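Local coordinates for carboxynorspermidine decarboxylase (Campylobacter jejuni subsp. jejuni 81116, PDB 3N29), which probably catalyses the pyridoxal-5'-phosphate-dependent decarboxylation of carboxynorspermidine to norspermidine, as a member of the beta/alpha-barrel-fold basic amino acid decarboxylases, at residues P270-G275 and I376-V381; L49-L54 and M85-E90; R55-L60 and H240-G245. All coordinates share one frame; numbering follows the deposited sequence.

Contact 1: residues P270-G275 and I376-V381. With PLP (pyridoxal-5'-phosphate), chain C; NSD (N-(3-aminopropyl)propane-1,3-diamine), chain D.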
loop_
_atom_site.group_PDB
_atom_site.type_symbol
_atom_site.label_atom_id
_atom_site.label_comp_id
_atom_site.label_asym_id
_atom_site.label_seq_id
_atom_site.Cartn_x
_atom_site.Cartn_y
_atom_site.Cartn_z
ATOM N N PRO A 270 11.481 -19.736 -3.441
ATOM C CA PRO A 270 10.819 -19.197 -2.293
ATOM C C PRO A 270 11.115 -17.708 -2.051
ATOM O O PRO A 270 12.242 -17.232 -2.287
ATOM C CB PRO A 270 11.424 -19.996 -1.187
ATOM C CG PRO A 270 12.769 -20.271 -1.598
ATOM C CD PRO A 270 12.581 -20.629 -3.025
ATOM N N GLY A 271 10.095 -17.000 -1.599
ATOM C CA GLY A 271 10.288 -15.659 -1.046
ATOM C C GLY A 271 10.028 -15.639 0.479
ATOM O O GLY A 271 10.944 -15.449 1.310
ATOM N N GLU A 272 8.799 -15.877 0.830
ATOM C CA GLU A 272 8.386 -15.859 2.228
ATOM C C GLU A 272 9.212 -16.776 3.116
ATOM O O GLU A 272 9.605 -16.370 4.189
ATOM C CB GLU A 272 6.918 -16.184 2.342
ATOM C CG GLU A 272 6.415 -16.276 3.738
ATOM C CD GLU A 272 4.905 -16.351 3.803
ATOM O OE1 GLU A 272 4.192 -16.229 2.788
ATOM O OE2 GLU A 272 4.446 -16.626 4.874
ATOM N N ALA A 273 9.599 -17.915 2.585
ATOM C CA ALA A 273 10.398 -18.867 3.317
ATOM C C ALA A 273 11.752 -18.315 3.753
ATOM O O ALA A 273 12.251 -18.674 4.775
ATOM C CB ALA A 273 10.584 -20.094 2.510
ATOM N N VAL A 274 12.357 -17.503 2.928
ATOM C CA VAL A 274 13.591 -16.851 3.293
ATOM C C VAL A 274 13.427 -15.901 4.474
ATOM O O VAL A 274 14.204 -15.915 5.356
ATOM C CB VAL A 274 14.204 -16.124 2.102
ATOM C CG1 VAL A 274 15.419 -15.424 2.483
ATOM C CG2 VAL A 274 14.499 -17.086 0.990
ATOM N N GLY A 275 12.360 -15.114 4.458
ATOM C CA GLY A 275 12.099 -14.109 5.459
ATOM C C GLY A 275 11.282 -14.516 6.662
ATOM O O GLY A 275 11.110 -13.754 7.549
ATOM N N ILE A 376 9.106 -8.926 8.403
ATOM C CA ILE A 376 10.098 -8.595 7.400
ATOM C C ILE A 376 9.659 -8.983 5.994
ATOM O O ILE A 376 10.097 -8.350 5.054
ATOM C CB ILE A 376 11.547 -9.170 7.701
ATOM C CG1 ILE A 376 11.935 -8.852 9.134
ATOM C CG2 ILE A 376 12.539 -8.562 6.706
ATOM C CD1 ILE A 376 12.127 -7.340 9.478
ATOM N N HIS A 377 8.802 -10.002 5.839
ATOM C CA HIS A 377 8.388 -10.474 4.472
ATOM C C HIS A 377 7.024 -9.884 4.142
ATOM O O HIS A 377 6.219 -9.701 5.058
ATOM C CB HIS A 377 8.377 -12.002 4.429
ATOM C CG HIS A 377 7.349 -12.648 5.323
ATOM N ND1 HIS A 377 7.601 -13.034 6.617
ATOM C CD2 HIS A 377 6.065 -13.015 5.069
ATOM C CE1 HIS A 377 6.517 -13.605 7.127
ATOM N NE2 HIS A 377 5.559 -13.559 6.215
ATOM N N TYR A 378 6.830 -9.415 2.899
ATOM C CA TYR A 378 5.540 -8.830 2.414
ATOM C C TYR A 378 5.123 -7.664 3.290
ATOM O O TYR A 378 3.932 -7.474 3.601
ATOM C CB TYR A 378 4.437 -9.930 2.321
ATOM C CG TYR A 378 4.756 -10.922 1.216
ATOM C CD1 TYR A 378 4.441 -10.626 -0.121
ATOM C CD2 TYR A 378 5.383 -12.119 1.474
ATOM C CE1 TYR A 378 4.694 -11.453 -1.113
ATOM C CE2 TYR A 378 5.710 -12.994 0.445
ATOM C CZ TYR A 378 5.362 -12.645 -0.859
ATOM O OH TYR A 378 5.624 -13.489 -1.861
ATOM N N THR A 379 6.124 -6.883 3.729
ATOM C CA THR A 379 5.849 -5.696 4.516
ATOM C C THR A 379 6.562 -4.503 3.876
ATOM O O THR A 379 5.975 -3.671 3.170
ATOM C CB THR A 379 6.353 -5.828 5.993
ATOM O OG1 THR A 379 7.698 -6.423 6.004
ATOM C CG2 THR A 379 5.350 -6.680 6.801
ATOM N N ILE A 380 7.851 -4.436 4.153
ATOM C CA ILE A 380 8.739 -3.384 3.629
ATOM C C ILE A 380 8.542 -3.179 2.135
ATOM O O ILE A 380 8.376 -2.038 1.666
ATOM C CB ILE A 380 10.211 -3.705 3.932
ATOM C CG1 ILE A 380 10.426 -3.840 5.453
ATOM C CG2 ILE A 380 11.139 -2.622 3.370
ATOM C CD1 ILE A 380 11.682 -4.659 5.805
ATOM N N VAL A 381 8.529 -4.289 1.396
ATOM C CA VAL A 381 8.397 -4.259 -0.070
ATOM C C VAL A 381 7.108 -3.616 -0.550
ATOM O O VAL A 381 7.014 -3.312 -1.749
ATOM C CB VAL A 381 8.475 -5.703 -0.667
ATOM C CG1 VAL A 381 9.922 -6.306 -0.408
ATOM C CG2 VAL A 381 7.370 -6.644 -0.092
HETATM N N1 PLP C . 7.750 -17.137 -7.987
HETATM C C2 PLP C . 6.718 -16.427 -8.535
HETATM C C2A PLP C . 6.502 -16.443 -10.027
HETATM C C3 PLP C . 5.898 -15.645 -7.664
HETATM O O3 PLP C . 4.847 -14.898 -8.199
HETATM C C4 PLP C . 6.139 -15.620 -6.277
HETATM C C4A PLP C . 5.278 -14.746 -5.376
HETATM C C5 PLP C . 7.173 -16.404 -5.740
HETATM C C6 PLP C . 7.964 -17.154 -6.637
HETATM C C5A PLP C . 7.471 -16.429 -4.259
HETATM O O4P PLP C . 6.335 -16.767 -3.504
HETATM P P PLP C . 6.393 -16.955 -1.940
HETATM O O1P PLP C . 6.990 -15.681 -1.374
HETATM O O2P PLP C . 7.326 -18.155 -1.646
HETATM O O3P PLP C . 5.050 -17.291 -1.471
HETATM C C1 NSD D . 3.164 -14.956 -0.526
HETATM N N1 NSD D . 3.381 -16.036 0.393
HETATM C C2 NSD D . 1.897 -15.092 -1.300
HETATM N N2 NSD D . 1.653 -13.074 -2.556
HETATM C C3 NSD D . 1.898 -14.318 -2.570
HETATM N N3 NSD D . 1.579 -9.614 0.133
HETATM C C4 NSD D . 1.373 -12.371 -1.539
HETATM C C5 NSD D . 1.147 -10.910 -1.809
HETATM C C6 NSD D . 0.528 -10.216 -0.622
HETATM O O HOH W 1 9.762 -11.746 9.194
#
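The imidazole of His-377 and the phenol ring of Tyr-378 both meet Glu-272, but in different ways. Over one face of the His-377 ring lies the CG methylene of Glu-272, a CH-pi contact 3.9 Å from the ring centroid, displaced toward the rim. Beyond it the carboxylate runs nearly parallel to the imidazole, the two planes 16° apart, while Gly-275 O sits near the ring plane at the edge. CB of Glu-272 meets the Tyr-378 ring at its edge, where CE2 is 3.9 Å away, and phosphate oxygen O1P of the cofactor lies at that ring's edge too. Because CG of Glu-272 is anti to its backbone N (chi1 176°) and the chain stays extended, OE1 of Glu-272 accepts a hydrogen bond from norspermidine N1, a short one at 2.5 Å. Tyr-378 OH donates to PLP O1P at 2.6 Å, and the same oxygen also accepts a hydrogen bond from the backbone N of Glu-272 at 2.9 Å. Gly-271 N gives a nearly straight hydrogen bond (178°) to PLP O2P at 3.0 Å, and Gly-238 N also bonds the phosphate. At the far end a water accepts from Ile-376 N and donates to Gly-275 O. Phe-386 of the second subunit packs on Tyr-378, and Asp-308 holds the polyamine as well. In this cofactor and polyamine pocket, Gly-271, just before helix 272-275, and Glu-272, its first residue, bind the phosphate by backbone N-H groups, and the Glu-272 side chain takes the amine of norspermidine; OE2 lies close to Glu-206, and this gathering of acidic groups would suit a cationic polyamine.

Contact 2: residues L49-L54 and M85-E90; sequences LEEDKL and MKIVGE
In the beta/alpha-barrel decarboxylase fold, the chain passes from strand 46-50 of the mixed sheet into helix 51-68, which precedes the first barrel strand; here the opening turn of that helix packs against helix 85-91, which follows barrel strand 71-75 and precedes 94-97 in the chain. The contact is thus helix against helix beside the barrel, with apolar groups carrying it and no hydrogen bond between the two segments. Leu-54 projects across from the first helix and touches two residues: its CD2 is 4.0 Å from CG2 of Ile-87, where the two side chains meet obliquely, and it also touches Val-88, whose side chain runs at about a right angle to it. One turn back, the extended chain of Glu-51, with CG anti to the backbone N (chi1 176°), lays its carboxyl end beside the tip of Ile-87, CD being 3.9 Å from CD1. That acidic end has its polar needs met away from the isoleucine: OE2 forms a salt bridge with Arg-55, and OE1 accepts from the backbone N of His-399. Arg-55 also pairs with Glu-90, so one guanidinium group lies between two carboxylates, one from each helix, and would be expected to offset their mutual repulsion. At the buried centre, the methyl CG2 of Val-88 faces both branches of Leu-54, 4.0 Å from CD1 and 3.9 Å from CD2.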
loop_
_atom_site.group_PDB
_atom_site.type_symbol
_atom_site.label_atom_id
_atom_site.label_comp_id
_atom_site.label_asym_id
_atom_site.label_seq_id
_atom_site.Cartn_x
_atom_site.Cartn_y
_atom_site.Cartn_z
ATOM N N LEU A 49 15.667 -6.861 11.238
ATOM C CA LEU A 49 15.978 -8.238 10.784
ATOM C C LEU A 49 17.076 -8.821 11.637
ATOM O O LEU A 49 18.044 -8.111 11.947
ATOM C CB LEU A 49 16.391 -8.208 9.351
ATOM C CG LEU A 49 16.968 -9.491 8.711
ATOM C CD1 LEU A 49 15.896 -10.417 8.448
ATOM C CD2 LEU A 49 17.513 -9.144 7.373
ATOM N N GLU A 50 16.940 -10.096 11.989
ATOM C CA GLU A 50 17.884 -10.759 12.874
ATOM C C GLU A 50 18.724 -11.699 12.034
ATOM O O GLU A 50 18.204 -12.618 11.442
ATOM C CB GLU A 50 17.176 -11.440 14.017
ATOM C CG GLU A 50 16.414 -10.462 14.907
ATOM C CD GLU A 50 15.502 -11.150 15.909
ATOM O OE1 GLU A 50 15.987 -12.024 16.677
ATOM O OE2 GLU A 50 14.300 -10.836 15.932
ATOM N N GLU A 51 20.013 -11.385 11.927
ATOM C CA GLU A 51 20.920 -12.176 11.107
ATOM C C GLU A 51 20.879 -13.652 11.452
ATOM O O GLU A 51 20.824 -14.499 10.554
ATOM C CB GLU A 51 22.349 -11.593 11.128
ATOM C CG GLU A 51 23.333 -12.433 10.373
ATOM C CD GLU A 51 24.731 -11.802 10.309
ATOM O OE1 GLU A 51 24.947 -10.695 10.847
ATOM O OE2 GLU A 51 25.594 -12.456 9.707
ATOM N N ASP A 52 20.943 -13.979 12.742
ATOM C CA ASP A 52 20.952 -15.357 13.183
ATOM C C ASP A 52 19.733 -16.153 12.663
ATOM O O ASP A 52 19.857 -17.320 12.303
ATOM C CB ASP A 52 21.033 -15.504 14.722
ATOM C CG ASP A 52 22.443 -15.137 15.311
ATOM O OD1 ASP A 52 23.466 -15.238 14.586
ATOM O OD2 ASP A 52 22.491 -14.682 16.487
ATOM N N LYS A 53 18.542 -15.535 12.673
ATOM C CA LYS A 53 17.329 -16.196 12.187
ATOM C C LYS A 53 17.331 -16.340 10.701
ATOM O O LYS A 53 16.920 -17.395 10.156
ATOM C CB LYS A 53 16.097 -15.380 12.593
ATOM C CG LYS A 53 16.007 -15.171 14.132
ATOM C CD LYS A 53 15.251 -16.254 14.834
ATOM C CE LYS A 53 14.981 -15.869 16.359
ATOM N NZ LYS A 53 14.243 -14.552 16.486
ATOM N N LEU A 54 17.791 -15.304 9.994
ATOM C CA LEU A 54 17.881 -15.371 8.557
ATOM C C LEU A 54 18.840 -16.509 8.157
ATOM O O LEU A 54 18.559 -17.325 7.236
ATOM C CB LEU A 54 18.437 -14.095 7.972
ATOM C CG LEU A 54 18.694 -13.981 6.463
ATOM C CD1 LEU A 54 17.378 -14.326 5.690
ATOM C CD2 LEU A 54 19.255 -12.676 5.962
ATOM N N MET A 85 21.117 -9.023 1.448
ATOM C CA MET A 85 21.275 -9.714 0.172
ATOM C C MET A 85 22.627 -10.470 0.098
ATOM O O MET A 85 22.683 -11.570 -0.386
ATOM C CB MET A 85 21.081 -8.764 -0.968
ATOM C CG MET A 85 19.604 -8.221 -1.088
ATOM S SD MET A 85 18.392 -9.516 -1.546
ATOM C CE MET A 85 18.790 -9.392 -3.176
ATOM N N LYS A 86 23.714 -9.904 0.619
ATOM C CA LYS A 86 24.979 -10.612 0.512
ATOM C C LYS A 86 24.965 -11.879 1.390
ATOM O O LYS A 86 25.510 -12.959 0.984
ATOM C CB LYS A 86 26.143 -9.696 0.853
ATOM C CG LYS A 86 27.468 -10.414 0.684
ATOM C CD LYS A 86 28.679 -9.558 0.947
ATOM C CE LYS A 86 29.927 -10.430 0.619
ATOM N NZ LYS A 86 31.094 -9.590 0.351
ATOM N N ILE A 87 24.314 -11.775 2.558
ATOM C CA ILE A 87 24.163 -12.924 3.440
ATOM C C ILE A 87 23.367 -14.017 2.740
ATOM O O ILE A 87 23.771 -15.186 2.659
ATOM C CB ILE A 87 23.467 -12.552 4.746
ATOM C CG1 ILE A 87 24.395 -11.719 5.617
ATOM C CG2 ILE A 87 23.042 -13.802 5.529
ATOM C CD1 ILE A 87 23.628 -10.956 6.671
ATOM N N VAL A 88 22.234 -13.633 2.189
ATOM C CA VAL A 88 21.430 -14.637 1.465
ATOM C C VAL A 88 22.267 -15.289 0.317
ATOM O O VAL A 88 22.216 -16.506 0.040
ATOM C CB VAL A 88 20.144 -14.046 0.962
ATOM C CG1 VAL A 88 19.449 -15.086 0.036
ATOM C CG2 VAL A 88 19.197 -13.650 2.160
ATOM N N GLY A 89 23.048 -14.484 -0.380
ATOM C CA GLY A 89 23.898 -15.071 -1.469
ATOM C C GLY A 89 24.976 -16.085 -1.088
ATOM O O GLY A 89 25.576 -16.742 -1.948
ATOM N N GLU A 90 25.239 -16.194 0.193
ATOM C CA GLU A 90 26.185 -17.184 0.712
ATOM C C GLU A 90 25.559 -18.527 0.595
ATOM O O GLU A 90 26.250 -19.566 0.516
ATOM C CB GLU A 90 26.465 -16.921 2.199
ATOM C CG GLU A 90 27.287 -15.709 2.451
ATOM C CD GLU A 90 27.645 -15.566 3.903
ATOM O OE1 GLU A 90 27.806 -16.615 4.612
ATOM O OE2 GLU A 90 27.754 -14.426 4.361
#

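Contact 3: residues R55-L60 and H240-G245; sequences RKNCEL and HITKKG
Asn-57 meets Thr-242 along almost the whole length of its side chain. Asn-57 CB comes first, 3.7 Å from the methyl CG2 of Thr-242; the amide carbon CG follows, resting against both that methyl and CB of the threonine. At the end of the side chain Asn-57 OD1 lies 3.8 Å from Thr-242 CB, whereas ND2 turns to the backbone and is hydrogen-bonded to the carbonyl oxygens of Val-274 and Trp-276. The two side chains meet at about a right angle. Thr-242 has CG2 anti to its own carbonyl carbon, which presents the methyl to the helix, and OG1 (chi1 57°) is left for a hydrogen bond to Ala-273 O. Asn-57 ND2 and Thr-242 OG1 thus both bond to backbone carbonyls within 273-276, and what Asn-57 and Thr-242 share directly is packing.

One turn further along the helix, Leu-60 covers the neighbouring residue of the loop. Its CD2 approaches Ile-241 O to 3.5 Å, and its CG stands 4.4 Å from CG2 of Ile-241, an apolar contact in a partly buried setting. Within the loop, Lys-243 N is hydrogen-bonded to His-240 O at 3.1 Å, closing a type I beta turn from His-240 to Lys-243. The turn lies in the loop that leaves barrel strand 232-234, a strand-to-helix connection of the beta/alpha barrel resting on helix 51-68.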
loop_
_atom_site.group_PDB
_atom_site.type_symbol
_atom_site.label_atom_id
_atom_site.label_comp_id
_atom_site.label_asym_id
_atom_site.label_seq_id
_atom_site.Cartn_x
_atom_site.Cartn_y
_atom_site.Cartn_z
ATOM N N ARG A 55 19.970 -16.532 8.837
ATOM C CA ARG A 55 20.961 -17.591 8.505
ATOM C C ARG A 55 20.447 -19.010 8.737
ATOM O O ARG A 55 20.789 -19.875 7.938
ATOM C CB ARG A 55 22.317 -17.351 9.202
ATOM C CG ARG A 55 23.147 -16.264 8.607
ATOM C CD ARG A 55 24.519 -16.087 9.331
ATOM N NE ARG A 55 25.305 -15.022 8.774
ATOM C CZ ARG A 55 26.037 -15.163 7.675
ATOM N NH1 ARG A 55 26.058 -16.334 7.030
ATOM N NH2 ARG A 55 26.753 -14.160 7.239
ATOM N N LYS A 56 19.677 -19.234 9.788
ATOM C CA LYS A 56 19.022 -20.510 10.068
ATOM C C LYS A 56 18.085 -20.915 8.939
ATOM O O LYS A 56 18.080 -22.056 8.496
ATOM C CB LYS A 56 18.248 -20.477 11.404
ATOM C CG LYS A 56 19.213 -20.719 12.600
ATOM C CD LYS A 56 18.559 -20.756 13.980
ATOM C CE LYS A 56 19.104 -21.941 14.850
ATOM N NZ LYS A 56 20.608 -22.201 14.754
ATOM N N ASN A 57 17.233 -19.984 8.482
ATOM C CA ASN A 57 16.421 -20.269 7.295
ATOM C C ASN A 57 17.223 -20.606 6.030
ATOM O O ASN A 57 16.902 -21.535 5.321
ATOM C CB ASN A 57 15.488 -19.053 6.937
ATOM C CG ASN A 57 14.404 -18.791 7.979
ATOM O OD1 ASN A 57 14.280 -19.488 8.944
ATOM N ND2 ASN A 57 13.611 -17.744 7.755
ATOM N N CYS A 58 18.247 -19.842 5.747
ATOM C CA CYS A 58 19.054 -20.058 4.608
ATOM C C CYS A 58 19.866 -21.354 4.672
ATOM O O CYS A 58 19.999 -22.017 3.625
ATOM C CB CYS A 58 19.958 -18.893 4.359
ATOM S SG CYS A 58 18.998 -17.368 3.781
ATOM N N GLU A 59 20.352 -21.698 5.844
ATOM C CA GLU A 59 21.049 -22.995 6.053
ATOM C C GLU A 59 20.155 -24.125 5.582
ATOM O O GLU A 59 20.576 -25.001 4.819
ATOM C CB GLU A 59 21.368 -23.244 7.529
ATOM C CG GLU A 59 22.561 -22.511 8.029
ATOM C CD GLU A 59 22.757 -22.581 9.587
ATOM O OE1 GLU A 59 22.095 -23.376 10.283
ATOM O OE2 GLU A 59 23.602 -21.826 10.110
ATOM N N LEU A 60 18.888 -24.073 6.038
ATOM C CA LEU A 60 17.893 -25.064 5.722
ATOM C C LEU A 60 17.583 -25.138 4.237
ATOM O O LEU A 60 17.521 -26.243 3.682
ATOM C CB LEU A 60 16.616 -24.885 6.602
ATOM C CG LEU A 60 15.475 -25.882 6.432
ATOM C CD1 LEU A 60 15.970 -27.384 6.765
ATOM C CD2 LEU A 60 14.257 -25.512 7.320
ATOM N N HIS A 240 6.547 -23.465 2.098
ATOM C CA HIS A 240 6.730 -22.852 3.418
ATOM C C HIS A 240 7.803 -23.689 4.117
ATOM O O HIS A 240 7.588 -24.228 5.212
ATOM C CB HIS A 240 5.391 -23.005 4.177
ATOM C CG HIS A 240 5.039 -21.860 5.063
ATOM N ND1 HIS A 240 5.856 -20.772 5.250
ATOM C CD2 HIS A 240 3.900 -21.593 5.759
ATOM C CE1 HIS A 240 5.267 -19.907 6.052
ATOM N NE2 HIS A 240 4.076 -20.371 6.371
ATOM N N ILE A 241 8.948 -23.773 3.483
ATOM C CA ILE A 241 10.012 -24.693 3.848
ATOM C C ILE A 241 10.554 -24.471 5.246
ATOM O O ILE A 241 10.995 -25.427 5.934
ATOM C CB ILE A 241 11.158 -24.589 2.808
ATOM C CG1 ILE A 241 10.675 -25.096 1.445
ATOM C CG2 ILE A 241 12.404 -25.467 3.243
ATOM C CD1 ILE A 241 11.587 -24.763 0.276
ATOM N N THR A 242 10.552 -23.224 5.680
ATOM C CA THR A 242 11.171 -22.879 6.935
ATOM C C THR A 242 10.145 -22.752 8.085
ATOM O O THR A 242 10.514 -22.461 9.214
ATOM C CB THR A 242 11.940 -21.562 6.824
ATOM O OG1 THR A 242 11.046 -20.526 6.382
ATOM C CG2 THR A 242 13.090 -21.716 5.862
ATOM N N LYS A 243 8.896 -23.051 7.821
ATOM C CA LYS A 243 7.901 -23.096 8.883
ATOM C C LYS A 243 8.034 -24.407 9.637
ATOM O O LYS A 243 8.304 -25.486 9.056
ATOM C CB LYS A 243 6.492 -22.985 8.336
ATOM C CG LYS A 243 5.378 -23.003 9.421
ATOM C CD LYS A 243 4.113 -22.330 8.948
ATOM C CE LYS A 243 2.839 -22.749 9.776
ATOM N NZ LYS A 243 3.107 -22.684 11.244
ATOM N N LYS A 244 7.861 -24.316 10.936
ATOM C CA LYS A 244 8.015 -25.488 11.785
ATOM C C LYS A 244 6.986 -26.520 11.340
ATOM O O LYS A 244 5.834 -26.194 11.067
ATOM C CB LYS A 244 7.889 -25.097 13.287
ATOM C CG LYS A 244 6.555 -24.470 13.699
ATOM C CD LYS A 244 6.449 -24.200 15.269
ATOM C CE LYS A 244 5.196 -23.310 15.668
ATOM N NZ LYS A 244 5.157 -21.979 14.961
ATOM N N GLY A 245 7.413 -27.764 11.216
ATOM C CA GLY A 245 6.507 -28.812 10.759
ATOM C C GLY A 245 6.587 -29.140 9.263
ATOM O O GLY A 245 6.119 -30.199 8.828
#

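From the N terminus, helix 51-68 serves two contacts in turn. Residues 49-54 enter contact 2, which closes a short loop at 85-90 around the first barrel strand; residues 55-60 enter contact 3, whose loop reaches 240-245 after barrel strand 232-234. Contact 3 starts inside the loop of contact 2 and ends beyond it, so the two cross. Contact 1 opens only after both have closed and joins 270-275 to 376-381 across much of the mixed sheet's sequence. Segment 270-275 then touches both earlier contacts, meeting contact 2 through Val-274 against Leu-54 and Val-88 and contact 3 through backbone carbonyls, thereby linking helix, barrel loops and ligand site.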